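Local coordinates for protein succinate-semialdehyde dehydrogenase (Streptococcus pyogenes MGAS1882, PDB 4OGD) that probably catalyses the NADP+-dependent oxidation of succinic semialdehyde to succinate, at residues A[124-129]-A[189-194]; A[138-143]-A[204-209]; A[234-239]-A[248-253]; A[264-269]-A[389-394]. One frame throughout, in Å; residues are numbered along the deposited sequence.

Contact 1. Residues A[124-129]-A[189-194]; sequences VILAVE and DQVSQV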
loop_
_atom_site.group_PDB
_atom_site.type_symbol
_atom_site.label_atom_id
_atom_site.label_comp_id
_atom_site.label_asym_id
_atom_site.label_seq_id
_atom_site.Cartn_x
_atom_site.Cartn_y
_atom_site.Cartn_z
ATOM N N VAL A 124 13.182 6.637 -6.716
ATOM C CA VAL A 124 12.458 7.730 -7.369
ATOM C C VAL A 124 10.956 7.472 -7.290
ATOM O O VAL A 124 10.485 6.369 -7.587
ATOM C CB VAL A 124 12.883 7.893 -8.842
ATOM C CG1 VAL A 124 12.176 9.093 -9.483
ATOM C CG2 VAL A 124 14.398 8.045 -8.932
ATOM N N ILE A 125 10.211 8.487 -6.869
ATOM C CA ILE A 125 8.761 8.371 -6.745
ATOM C C ILE A 125 8.084 9.198 -7.832
ATOM O O ILE A 125 8.413 10.372 -8.014
ATOM C CB ILE A 125 8.288 8.872 -5.368
ATOM C CG1 ILE A 125 8.947 8.062 -4.249
ATOM C CG2 ILE A 125 6.769 8.818 -5.263
ATOM C CD1 ILE A 125 8.651 6.579 -4.323
ATOM N N LEU A 126 7.158 8.583 -8.566
ATOM C CA LEU A 126 6.293 9.322 -9.482
ATOM C C LEU A 126 5.056 9.821 -8.755
ATOM O O LEU A 126 4.289 9.027 -8.196
ATOM C CB LEU A 126 5.863 8.447 -10.664
ATOM C CG LEU A 126 4.752 9.045 -11.529
ATOM C CD1 LEU A 126 5.193 10.328 -12.232
ATOM C CD2 LEU A 126 4.245 8.031 -12.552
ATOM N N ALA A 127 4.864 11.134 -8.770
ATOM C CA ALA A 127 3.654 11.739 -8.235
ATOM C C ALA A 127 2.779 12.183 -9.395
ATOM O O ALA A 127 3.247 12.867 -10.311
ATOM C CB ALA A 127 4.001 12.926 -7.331
ATOM N N VAL A 128 1.518 11.762 -9.374
ATOM C CA VAL A 128 0.553 12.193 -10.379
ATOM C C VAL A 128 -0.483 13.021 -9.633
ATOM O O VAL A 128 -1.179 12.499 -8.769
ATOM C CB VAL A 128 -0.115 10.994 -11.077
ATOM C CG1 VAL A 128 -1.082 11.481 -12.150
ATOM C CG2 VAL A 128 0.938 10.078 -11.683
ATOM N N GLU A 129 -0.549 14.318 -9.939
ATOM C CA GLU A 129 -1.335 15.266 -9.150
ATOM C C GLU A 129 -2.340 16.036 -10.004
ATOM O O GLU A 129 -2.152 16.179 -11.218
ATOM C CB GLU A 129 -0.396 16.219 -8.384
ATOM C CG GLU A 129 0.634 15.493 -7.499
ATOM C CD GLU A 129 0.006 14.573 -6.457
ATOM O OE1 GLU A 129 -1.161 14.801 -6.073
ATOM O OE2 GLU A 129 0.691 13.611 -6.010
ATOM N N ASP A 189 1.527 7.811 -22.542
ATOM C CA ASP A 189 2.396 6.705 -22.922
ATOM C C ASP A 189 3.752 6.824 -22.236
ATOM O O ASP A 189 4.335 5.824 -21.831
ATOM C CB ASP A 189 2.556 6.634 -24.439
ATOM C CG ASP A 189 1.267 6.260 -25.139
ATOM O OD1 ASP A 189 0.517 5.418 -24.598
ATOM O OD2 ASP A 189 1.004 6.809 -26.230
ATOM N N GLN A 190 4.241 8.054 -22.100
ATOM C CA GLN A 190 5.483 8.286 -21.378
ATOM C C GLN A 190 5.301 7.992 -19.892
ATOM O O GLN A 190 6.225 7.499 -19.242
ATOM C CB GLN A 190 5.989 9.713 -21.603
ATOM C CG GLN A 190 6.618 9.916 -22.986
ATOM C CD GLN A 190 6.945 11.367 -23.278
ATOM O OE1 GLN A 190 6.102 12.254 -23.115
ATOM N NE2 GLN A 190 8.177 11.620 -23.720
ATOM N N VAL A 191 4.114 8.282 -19.361
ATOM C CA VAL A 191 3.824 7.963 -17.963
ATOM C C VAL A 191 3.958 6.457 -17.748
ATOM O O VAL A 191 4.546 6.013 -16.763
ATOM C CB VAL A 191 2.422 8.431 -17.534
ATOM C CG1 VAL A 191 2.078 7.894 -16.150
ATOM C CG2 VAL A 191 2.346 9.952 -17.527
ATOM N N SER A 192 3.429 5.669 -18.682
ATOM C CA SER A 192 3.533 4.215 -18.575
ATOM C C SER A 192 4.983 3.749 -18.545
ATOM O O SER A 192 5.333 2.828 -17.803
ATOM C CB SER A 192 2.787 3.533 -19.724
ATOM O OG SER A 192 1.420 3.860 -19.679
ATOM N N GLN A 193 5.824 4.391 -19.350
ATOM C CA GLN A 193 7.248 4.085 -19.362
ATOM C C GLN A 193 7.904 4.426 -18.028
ATOM O O GLN A 193 8.758 3.684 -17.543
ATOM C CB GLN A 193 7.948 4.852 -20.480
ATOM C CG GLN A 193 7.518 4.466 -21.881
ATOM C CD GLN A 193 8.130 5.380 -22.929
ATOM O OE1 GLN A 193 7.429 6.160 -23.576
ATOM N NE2 GLN A 193 9.445 5.301 -23.091
ATOM N N VAL A 194 7.505 5.549 -17.440
ATOM C CA VAL A 194 8.035 5.951 -16.139
ATOM C C VAL A 194 7.699 4.887 -15.087
ATOM O O VAL A 194 8.554 4.474 -14.309
ATOM C CB VAL A 194 7.527 7.355 -15.715
ATOM C CG1 VAL A 194 7.930 7.674 -14.277
ATOM C CG2 VAL A 194 8.084 8.425 -16.663
#
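Leu126, reaching from the strand 124-128, meets Val191 and Val194, which lie one helical turn apart on the helix 188-196. From the beta carbon outward, one methyl of Val194, CG1, stays within about 4.4 Å of every side-chain carbon of the leucine. CB of Leu126 already lies 4.2 Å from CG1 of Val194, and CG of Leu126 is 4.4 Å from the same methyl. At the fork the two branches part company. CD1 of Leu126 stays 4.3 Å from CG1 of Val194 but is well away from Val191, whereas CD2 of Leu126 comes to 4.1 Å from that methyl and also to 4.2 Å from CG1 of Val191, bridging the two valines. With CG anti to the backbone N (chi1 169°), the leucine carries this fork straight out to the helix, and it crosses Val194 at about a right angle. Five of the sheet's strands run parallel, as in a Rossmann-like fold: helix 188-196 connects strand 181-183 to strand 200-206, passing over 152-155 and 124-128. Ile125 and Ala127 turn to the other face, where helix 136-148 lies. Branched, wholly apolar residues suit this buried layer, since the strand's backbone is already hydrogen-bonded within the sheet and no polar group is required of the side chains here. Val153 of the next strand lies beside Leu126, while Val200 packs on Val194 and Ile186 on Val191.

Contact 2. Residues A[138-143]-A[204-209]; sequences IMRVFA and CLTGSE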
loop_
_atom_site.group_PDB
_atom_site.type_symbol
_atom_site.label_atom_id
_atom_site.label_comp_id
_atom_site.label_asym_id
_atom_site.label_seq_id
_atom_site.Cartn_x
_atom_site.Cartn_y
_atom_site.Cartn_z
ATOM N N ILE A 138 0.769 18.623 -4.442
ATOM C CA ILE A 138 2.194 18.314 -4.601
ATOM C C ILE A 138 2.882 18.282 -3.243
ATOM O O ILE A 138 3.611 17.340 -2.922
ATOM C CB ILE A 138 2.943 19.336 -5.482
ATOM C CG1 ILE A 138 2.309 19.445 -6.870
ATOM C CG2 ILE A 138 4.403 18.921 -5.625
ATOM C CD1 ILE A 138 2.906 20.594 -7.702
ATOM N N MET A 139 2.651 19.312 -2.439
ATOM C CA MET A 139 3.387 19.456 -1.189
ATOM C C MET A 139 3.128 18.283 -0.244
ATOM O O MET A 139 4.033 17.850 0.480
ATOM C CB MET A 139 3.061 20.795 -0.505
ATOM C CG MET A 139 3.991 21.107 0.677
ATOM S SD MET A 139 5.702 21.324 0.155
ATOM C CE MET A 139 5.629 23.055 -0.292
ATOM N N ARG A 140 1.910 17.747 -0.278
ATOM C CA ARG A 140 1.550 16.620 0.587
ATOM C C ARG A 140 2.477 15.434 0.390
ATOM O O ARG A 140 2.731 14.685 1.330
ATOM C CB ARG A 140 0.096 16.175 0.365
ATOM C CG ARG A 140 -0.934 17.109 0.989
ATOM C CD ARG A 140 -2.268 16.435 1.327
ATOM N NE ARG A 140 -2.693 15.422 0.372
ATOM C CZ ARG A 140 -3.966 15.153 0.073
ATOM N NH1 ARG A 140 -4.957 15.834 0.635
ATOM N NH2 ARG A 140 -4.244 14.210 -0.814
ATOM N N VAL A 141 2.969 15.258 -0.831
ATOM C CA VAL A 141 3.855 14.133 -1.113
ATOM C C VAL A 141 5.311 14.529 -1.299
ATOM O O VAL A 141 6.199 13.747 -0.959
ATOM C CB VAL A 141 3.368 13.280 -2.310
ATOM C CG1 VAL A 141 2.051 12.632 -1.970
ATOM C CG2 VAL A 141 3.229 14.118 -3.565
ATOM N N PHE A 142 5.574 15.732 -1.816
ATOM C CA PHE A 142 6.961 16.161 -1.947
ATOM C C PHE A 142 7.647 16.303 -0.584
ATOM O O PHE A 142 8.775 15.833 -0.407
ATOM C CB PHE A 142 7.078 17.473 -2.732
ATOM C CG PHE A 142 8.456 18.062 -2.685
ATOM C CD1 PHE A 142 9.498 17.461 -3.377
ATOM C CD2 PHE A 142 8.717 19.189 -1.920
ATOM C CE1 PHE A 142 10.787 17.986 -3.320
ATOM C CE2 PHE A 142 10.007 19.712 -1.853
ATOM C CZ PHE A 142 11.029 19.115 -2.554
ATOM N N ALA A 143 6.986 16.961 0.368
ATOM C CA ALA A 143 7.628 17.231 1.661
ATOM C C ALA A 143 8.138 15.960 2.359
ATOM O O ALA A 143 9.321 15.883 2.704
ATOM C CB ALA A 143 6.716 18.057 2.588
ATOM N N CYS A 204 2.469 7.742 -6.315
ATOM C CA CYS A 204 1.388 8.309 -5.514
ATOM C C CYS A 204 0.517 9.153 -6.422
ATOM O O CYS A 204 1.012 10.006 -7.160
ATOM C CB CYS A 204 1.920 9.133 -4.329
ATOM S SG CYS A 204 3.164 10.385 -4.767
ATOM N N LEU A 205 -0.785 8.909 -6.384
ATOM C CA LEU A 205 -1.697 9.658 -7.227
ATOM C C LEU A 205 -2.809 10.286 -6.420
ATOM O O LEU A 205 -3.371 9.665 -5.519
ATOM C CB LEU A 205 -2.306 8.751 -8.307
ATOM C CG LEU A 205 -3.296 9.398 -9.286
ATOM C CD1 LEU A 205 -3.158 8.762 -10.658
ATOM C CD2 LEU A 205 -4.756 9.294 -8.812
ATOM N N THR A 206 -3.120 11.524 -6.776
ATOM C CA THR A 206 -4.325 12.190 -6.317
ATOM C C THR A 206 -5.081 12.606 -7.564
ATOM O O THR A 206 -4.506 13.191 -8.480
ATOM C CB THR A 206 -3.982 13.423 -5.479
ATOM O OG1 THR A 206 -3.217 13.010 -4.339
ATOM C CG2 THR A 206 -5.257 14.092 -4.993
ATOM N N GLY A 207 -6.364 12.278 -7.626
ATOM C CA GLY A 207 -7.140 12.630 -8.804
ATOM C C GLY A 207 -8.422 11.837 -8.891
ATOM O O GLY A 207 -9.032 11.523 -7.869
ATOM N N SER A 208 -8.834 11.519 -10.113
ATOM C CA SER A 208 -10.116 10.863 -10.336
ATOM C C SER A 208 -9.954 9.366 -10.302
ATOM O O SER A 208 -8.856 8.840 -10.512
ATOM C CB SER A 208 -10.668 11.242 -11.706
ATOM O OG SER A 208 -9.939 10.559 -12.717
ATOM N N GLU A 209 -11.055 8.660 -10.081
ATOM C CA GLU A 209 -10.939 7.220 -9.981
ATOM C C GLU A 209 -10.618 6.551 -11.315
ATOM O O GLU A 209 -10.057 5.462 -11.324
ATOM C CB GLU A 209 -12.152 6.592 -9.311
ATOM C CG GLU A 209 -13.444 6.749 -10.055
ATOM C CD GLU A 209 -14.541 5.948 -9.388
ATOM O OE1 GLU A 209 -14.579 4.713 -9.575
ATOM O OE2 GLU A 209 -15.343 6.550 -8.660
HETATM O O HOH W 1 -1.699 14.778 -2.831
#
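Val141 of helix 136-148 and Cys204 of strand 200-206 make the close half of this contact. The cysteine sulfur sits against the valine's fork: SG of Cys204 is 3.8 Å from CB of Val141, 3.8 Å from CG1 of Val141 and 3.9 Å from CG2 of Val141. Its first torsion (chi1 51°) holds SG between the backbone N and carbonyl carbon and aims it at the helix. A small, polarisable sulfur suits a spot where helix and sheet come close, and Ala127 of the neighbouring strand, itself small, touches both residues.

Toward the end of the strand, the fit is looser and wetter. Arg140 and Thr206 cross at about a right angle, with NH2 of Arg140 3.9 Å from OG1 of Thr206, and a water mediates between them. It stands 2.8 Å from OG1 of Thr206 and accepts a weak bond of 3.3 Å from NH2 of Arg140. OG1 of Thr206 also makes a weak hydrogen bond with OE1 of Glu129. The guanidinium owes its position mainly to other partners: a salt bridge from NE to Glu437, a bond from NH1 to the Tyr136 hydroxyl, and a cation-pi contact with Phe426. Such company probably keeps the buried charge stable.

Beyond Thr206 the chain turns through Gly207, whose backbone angles suit glycine, to Ser208, which N-caps the helix 209-221 by bonding Gly211 N. This strand, glycine-bearing turn and capped helix form a beta-alpha element of the Rossmann-like domain, which in aldehyde dehydrogenases binds the nicotinamide cofactor.

Contact 3. Residues A[234-239]-A[248-253]; sequences DAFIIL and EKVLYF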
loop_
_atom_site.group_PDB
_atom_site.type_symbol
_atom_site.label_atom_id
_atom_site.label_comp_id
_atom_site.label_asym_id
_atom_site.label_seq_id
_atom_site.Cartn_x
_atom_site.Cartn_y
_atom_site.Cartn_z
ATOM N N ASP A 234 -19.091 12.874 -0.036
ATOM C CA ASP A 234 -19.149 12.897 1.420
ATOM C C ASP A 234 -20.536 13.207 1.952
ATOM O O ASP A 234 -21.208 14.124 1.476
ATOM C CB ASP A 234 -18.164 13.924 1.986
ATOM C CG ASP A 234 -16.708 13.550 1.752
ATOM O OD1 ASP A 234 -16.412 12.434 1.261
ATOM O OD2 ASP A 234 -15.848 14.382 2.098
ATOM N N ALA A 235 -20.952 12.443 2.954
ATOM C CA ALA A 235 -22.223 12.705 3.622
ATOM C C ALA A 235 -22.031 13.694 4.778
ATOM O O ALA A 235 -21.195 13.479 5.664
ATOM C CB ALA A 235 -22.824 11.413 4.123
ATOM N N PHE A 236 -22.820 14.768 4.751
ATOM C CA PHE A 236 -22.861 15.785 5.793
ATOM C C PHE A 236 -24.183 15.502 6.502
ATOM O O PHE A 236 -25.253 15.799 5.969
ATOM C CB PHE A 236 -22.839 17.164 5.103
ATOM C CG PHE A 236 -22.790 18.367 6.035
ATOM C CD1 PHE A 236 -23.855 18.679 6.868
ATOM C CD2 PHE A 236 -21.703 19.242 5.992
ATOM C CE1 PHE A 236 -23.820 19.814 7.686
ATOM C CE2 PHE A 236 -21.655 20.377 6.798
ATOM C CZ PHE A 236 -22.711 20.669 7.646
ATOM N N ILE A 237 -24.102 14.883 7.682
ATOM C CA ILE A 237 -25.276 14.327 8.362
ATOM C C ILE A 237 -25.728 15.237 9.500
ATOM O O ILE A 237 -24.978 15.487 10.450
ATOM C CB ILE A 237 -24.974 12.937 8.935
ATOM C CG1 ILE A 237 -24.340 12.033 7.871
ATOM C CG2 ILE A 237 -26.248 12.306 9.494
ATOM C CD1 ILE A 237 -23.911 10.670 8.406
ATOM N N ILE A 238 -26.953 15.737 9.391
ATOM C CA ILE A 238 -27.507 16.651 10.382
ATOM C C ILE A 238 -28.353 15.870 11.385
ATOM O O ILE A 238 -29.464 15.441 11.067
ATOM C CB ILE A 238 -28.346 17.740 9.694
ATOM C CG1 ILE A 238 -27.500 18.468 8.648
ATOM C CG2 ILE A 238 -28.903 18.731 10.713
ATOM C CD1 ILE A 238 -28.279 19.466 7.844
ATOM N N LEU A 239 -27.817 15.665 12.585
ATOM C CA LEU A 239 -28.512 14.873 13.601
ATOM C C LEU A 239 -29.635 15.655 14.268
ATOM O O LEU A 239 -29.781 16.871 14.072
ATOM C CB LEU A 239 -27.533 14.346 14.657
ATOM C CG LEU A 239 -26.392 13.483 14.116
ATOM C CD1 LEU A 239 -25.624 12.824 15.247
ATOM C CD2 LEU A 239 -26.945 12.436 13.172
ATOM N N GLU A 248 -25.655 27.001 9.884
ATOM C CA GLU A 248 -25.735 28.004 8.826
ATOM C C GLU A 248 -24.364 28.596 8.498
ATOM O O GLU A 248 -24.045 28.862 7.340
ATOM C CB GLU A 248 -26.712 29.118 9.215
ATOM C CG GLU A 248 -26.797 30.245 8.186
ATOM C CD GLU A 248 -27.969 31.177 8.434
ATOM O OE1 GLU A 248 -28.726 30.947 9.402
ATOM O OE2 GLU A 248 -28.137 32.134 7.653
ATOM N N LYS A 249 -23.544 28.772 9.524
ATOM C CA LYS A 249 -22.262 29.440 9.360
ATOM C C LYS A 249 -21.237 28.645 8.558
ATOM O O LYS A 249 -20.281 29.221 8.039
ATOM C CB LYS A 249 -21.707 29.833 10.729
ATOM C CG LYS A 249 -22.602 30.857 11.421
ATOM C CD LYS A 249 -22.126 31.238 12.805
ATOM C CE LYS A 249 -22.930 32.438 13.304
ATOM N NZ LYS A 249 -22.511 32.891 14.655
ATOM N N VAL A 250 -21.430 27.332 8.443
ATOM C CA VAL A 250 -20.455 26.515 7.721
ATOM C C VAL A 250 -20.921 26.069 6.339
ATOM O O VAL A 250 -20.130 25.530 5.561
ATOM C CB VAL A 250 -20.012 25.269 8.529
ATOM C CG1 VAL A 250 -19.660 25.651 9.960
ATOM C CG2 VAL A 250 -21.085 24.185 8.500
ATOM N N LEU A 251 -22.191 26.305 6.013
ATOM C CA LEU A 251 -22.757 25.718 4.795
ATOM C C LEU A 251 -22.123 26.204 3.488
ATOM O O LEU A 251 -21.872 25.394 2.593
ATOM C CB LEU A 251 -24.283 25.875 4.741
ATOM C CG LEU A 251 -25.129 24.997 5.664
ATOM C CD1 LEU A 251 -26.597 25.331 5.465
ATOM C CD2 LEU A 251 -24.904 23.501 5.429
ATOM N N TYR A 252 -21.872 27.511 3.369
ATOM C CA TYR A 252 -21.313 28.051 2.132
ATOM C C TYR A 252 -19.958 27.406 1.849
ATOM O O TYR A 252 -19.726 26.875 0.764
ATOM C CB TYR A 252 -21.172 29.577 2.203
ATOM C CG TYR A 252 -20.952 30.201 0.844
ATOM C CD1 TYR A 252 -22.013 30.735 0.128
ATOM C CD2 TYR A 252 -19.688 30.232 0.267
ATOM C CE1 TYR A 252 -21.822 31.300 -1.125
ATOM C CE2 TYR A 252 -19.485 30.784 -0.985
ATOM C CZ TYR A 252 -20.555 31.319 -1.673
ATOM O OH TYR A 252 -20.351 31.871 -2.916
ATOM N N PHE A 253 -19.076 27.441 2.839
ATOM C CA PHE A 253 -17.780 26.785 2.704
ATOM C C PHE A 253 -17.939 25.308 2.362
ATOM O O PHE A 253 -17.254 24.789 1.474
ATOM C CB PHE A 253 -16.966 26.910 3.992
ATOM C CG PHE A 253 -15.800 25.965 4.055
ATOM C CD1 PHE A 253 -14.612 26.267 3.408
ATOM C CD2 PHE A 253 -15.899 24.760 4.739
ATOM C CE1 PHE A 253 -13.539 25.388 3.446
ATOM C CE2 PHE A 253 -14.835 23.876 4.776
ATOM C CZ PHE A 253 -13.658 24.187 4.135
#
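Phe236 on strand 235-238 touches Val250 and Leu251 on helix 244-256, the first strand and the helix of a beta-alpha-beta unit completed by strand 268-272. The two strands lie side by side and parallel in the second mixed sheet of this aldehyde dehydrogenase fold, and the helix packs across one face.

The contact between the segments is purely apolar and rests on the far end of one ring. The alpha carbons nearest each other, those of Phe236 and Leu251, are 10.0 Å apart, so a long side chain is needed to span the gap, and phenylalanine has the length. Its CG stands anti to the backbone N (chi1 -176°), extending the ring toward the helix. CG2 of Val250 meets the ring edge, close to its plane, at 4.0 Å from CZ of Phe236, while CE2 of Phe236 lies 4.2 Å from the same methyl.

One aromatic contact is added: Phe269 of the next strand meets Phe236 edge-to-face. Phe393, from the other neighbouring strand, also packs on Val250 and joins the same apolar layer.

The polar bonds of the helix segment point elsewhere. Glu248 forms a salt bridge with Lys285, and the Tyr252 hydroxyl binds Thr301 O. Within the helix, the backbone bond from Leu251 N to Glu248 O is weak at 3.4 Å. Leu251's backbone does not aim its side chain straight at the strand, yet the tip bends nearer, and its CD2 comes obliquely to 4.2 Å from CZ of Phe236.

Contact 4. Residues A[264-269]-A[389-394]; sequences TSSKRF and GGTIFS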
loop_
_atom_site.group_PDB
_atom_site.type_symbol
_atom_site.label_atom_id
_atom_site.label_comp_id
_atom_site.label_asym_id
_atom_site.label_seq_id
_atom_site.Cartn_x
_atom_site.Cartn_y
_atom_site.Cartn_z
ATOM N N THR A 264 -13.352 16.330 -0.853
ATOM C CA THR A 264 -14.031 16.333 0.442
ATOM C C THR A 264 -15.114 17.420 0.551
ATOM O O THR A 264 -15.460 17.864 1.656
ATOM C CB THR A 264 -13.030 16.503 1.614
ATOM O OG1 THR A 264 -12.146 17.596 1.335
ATOM C CG2 THR A 264 -12.213 15.231 1.818
ATOM N N SER A 265 -15.664 17.846 -0.582
ATOM C CA SER A 265 -16.810 18.760 -0.547
ATOM C C SER A 265 -17.983 18.049 0.128
ATOM O O SER A 265 -18.069 16.821 0.107
ATOM C CB SER A 265 -17.200 19.198 -1.957
ATOM O OG SER A 265 -18.055 20.343 -1.920
ATOM N N SER A 266 -18.883 18.810 0.743
ATOM C CA SER A 266 -20.023 18.202 1.425
ATOM C C SER A 266 -21.141 17.920 0.426
ATOM O O SER A 266 -22.103 18.680 0.327
ATOM C CB SER A 266 -20.504 19.124 2.545
ATOM O OG SER A 266 -19.458 19.311 3.493
ATOM N N LYS A 267 -21.014 16.817 -0.308
ATOM C CA LYS A 267 -21.819 16.617 -1.510
ATOM C C LYS A 267 -23.205 16.044 -1.254
ATOM O O LYS A 267 -24.131 16.303 -2.020
ATOM C CB LYS A 267 -21.067 15.764 -2.538
ATOM C CG LYS A 267 -19.712 16.334 -2.899
ATOM C CD LYS A 267 -19.229 15.826 -4.250
ATOM C CE LYS A 267 -17.843 16.405 -4.599
ATOM N NZ LYS A 267 -16.717 15.573 -4.032
ATOM N N ARG A 268 -23.351 15.259 -0.195
ATOM C CA ARG A 268 -24.667 14.703 0.143
ATOM C C ARG A 268 -25.085 15.167 1.523
ATOM O O ARG A 268 -24.590 14.661 2.527
ATOM C CB ARG A 268 -24.661 13.164 0.097
ATOM C CG ARG A 268 -24.343 12.551 -1.270
ATOM C CD ARG A 268 -24.403 11.012 -1.214
ATOM N NE ARG A 268 -23.319 10.491 -0.384
ATOM C CZ ARG A 268 -23.425 9.448 0.431
ATOM N NH1 ARG A 268 -24.570 8.780 0.532
ATOM N NH2 ARG A 268 -22.380 9.078 1.153
ATOM N N PHE A 269 -26.000 16.127 1.579
ATOM C CA PHE A 269 -26.556 16.532 2.852
ATOM C C PHE A 269 -27.636 15.543 3.234
ATOM O O PHE A 269 -28.566 15.321 2.468
ATOM C CB PHE A 269 -27.146 17.938 2.756
ATOM C CG PHE A 269 -26.108 19.017 2.626
ATOM C CD1 PHE A 269 -25.325 19.375 3.718
ATOM C CD2 PHE A 269 -25.911 19.671 1.416
ATOM C CE1 PHE A 269 -24.364 20.379 3.611
ATOM C CE2 PHE A 269 -24.938 20.680 1.300
ATOM C CZ PHE A 269 -24.170 21.029 2.400
ATOM N N GLY A 389 -14.429 11.650 3.154
ATOM C CA GLY A 389 -14.673 12.444 4.344
ATOM C C GLY A 389 -16.118 12.375 4.795
ATOM O O GLY A 389 -16.763 11.332 4.707
ATOM N N GLY A 390 -16.636 13.505 5.264
ATOM C CA GLY A 390 -17.992 13.550 5.781
ATOM C C GLY A 390 -18.064 14.405 7.020
ATOM O O GLY A 390 -17.044 14.720 7.625
ATOM N N THR A 391 -19.284 14.783 7.395
ATOM C CA THR A 391 -19.505 15.653 8.540
ATOM C C THR A 391 -20.607 15.090 9.403
ATOM O O THR A 391 -21.587 14.569 8.879
ATOM C CB THR A 391 -19.920 17.052 8.067
ATOM O OG1 THR A 391 -18.801 17.691 7.441
ATOM C CG2 THR A 391 -20.425 17.925 9.230
ATOM N N ILE A 392 -20.432 15.163 10.718
ATOM C CA ILE A 392 -21.535 14.885 11.632
ATOM C C ILE A 392 -21.850 16.169 12.386
ATOM O O ILE A 392 -20.972 16.737 13.047
ATOM C CB ILE A 392 -21.200 13.780 12.655
ATOM C CG1 ILE A 392 -20.692 12.502 11.975
ATOM C CG2 ILE A 392 -22.421 13.501 13.532
ATOM C CD1 ILE A 392 -21.660 11.891 10.986
ATOM N N PHE A 393 -23.094 16.635 12.261
ATOM C CA PHE A 393 -23.538 17.845 12.945
ATOM C C PHE A 393 -24.430 17.493 14.127
ATOM O O PHE A 393 -25.545 16.986 13.958
ATOM C CB PHE A 393 -24.248 18.801 11.978
ATOM C CG PHE A 393 -23.695 20.186 12.020
ATOM C CD1 PHE A 393 -24.154 21.098 12.959
ATOM C CD2 PHE A 393 -22.676 20.562 11.161
ATOM C CE1 PHE A 393 -23.632 22.368 13.018
ATOM C CE2 PHE A 393 -22.147 21.830 11.217
ATOM C CZ PHE A 393 -22.624 22.734 12.153
ATOM N N SER A 394 -23.914 17.752 15.325
ATOM C CA SER A 394 -24.582 17.396 16.569
ATOM C C SER A 394 -24.038 18.226 17.724
ATOM O O SER A 394 -22.823 18.402 17.852
ATOM C CB SER A 394 -24.381 15.911 16.875
ATOM O OG SER A 394 -24.876 15.591 18.170
HETATM O O HOH W 2 -16.175 16.235 3.977
HETATM O O HOH W 3 -18.752 17.017 4.719
#
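Ser266 and Thr391 turn their hydroxyls toward one another, and a water bonds to both. OG of Ser266 and OG1 of Thr391 stand 4.3 Å apart, too far to bond directly. The water lies 2.7 Å from OG of Ser266 and donates to OG1 of Thr391 at 2.8 Å, making an angle of about 104° between the two oxygens. The Thr391 hydroxyl also bonds Ser416 O, so this small buried group serves two partners at once. The carbonyl O of Ser266 sits over one face of the Phe269 ring, nearer its edge than its centre, 3.6 Å from the plane; Ser266 itself is the centre of an inverse gamma turn.

At the other end, CG2 of Thr264 rests 4.4 Å from the N of Gly389, where the lack of a side chain lets the chains draw close. A second water accepts a weak bond from Gly390 N and donates to Thr264 O at 2.9 Å. Strand 235-238 lies between the two strands here, so the water-bridged approach occurs where strands 268-272 and 391-393 begin, just after the cysteine-bearing loop that in aldehyde dehydrogenases usually supplies the nucleophile.

How the contacts relate
Contacts 1 and 2 share one sheet and lie on its two faces: their centres are 12 Å apart, and strands 124-128 and 200-206 are joined by backbone hydrogen bonds, Val128 N to Cys204 O at 2.9 Å and Leu126 O to Cys204 N at 2.9 Å. Contacts 3 and 4 are closer still, with centres 6 Å apart; strand 235-238 bonds to both strands of contact 4, as in Ile237 N to Thr391 O at 2.8 Å. The two pairs belong to two different sheets, one in the part that probably holds the cofactor and the other beside the cysteine-bearing loop; contacts 2 and 4 come nearest across the divide, about 7 Å between nearest atoms.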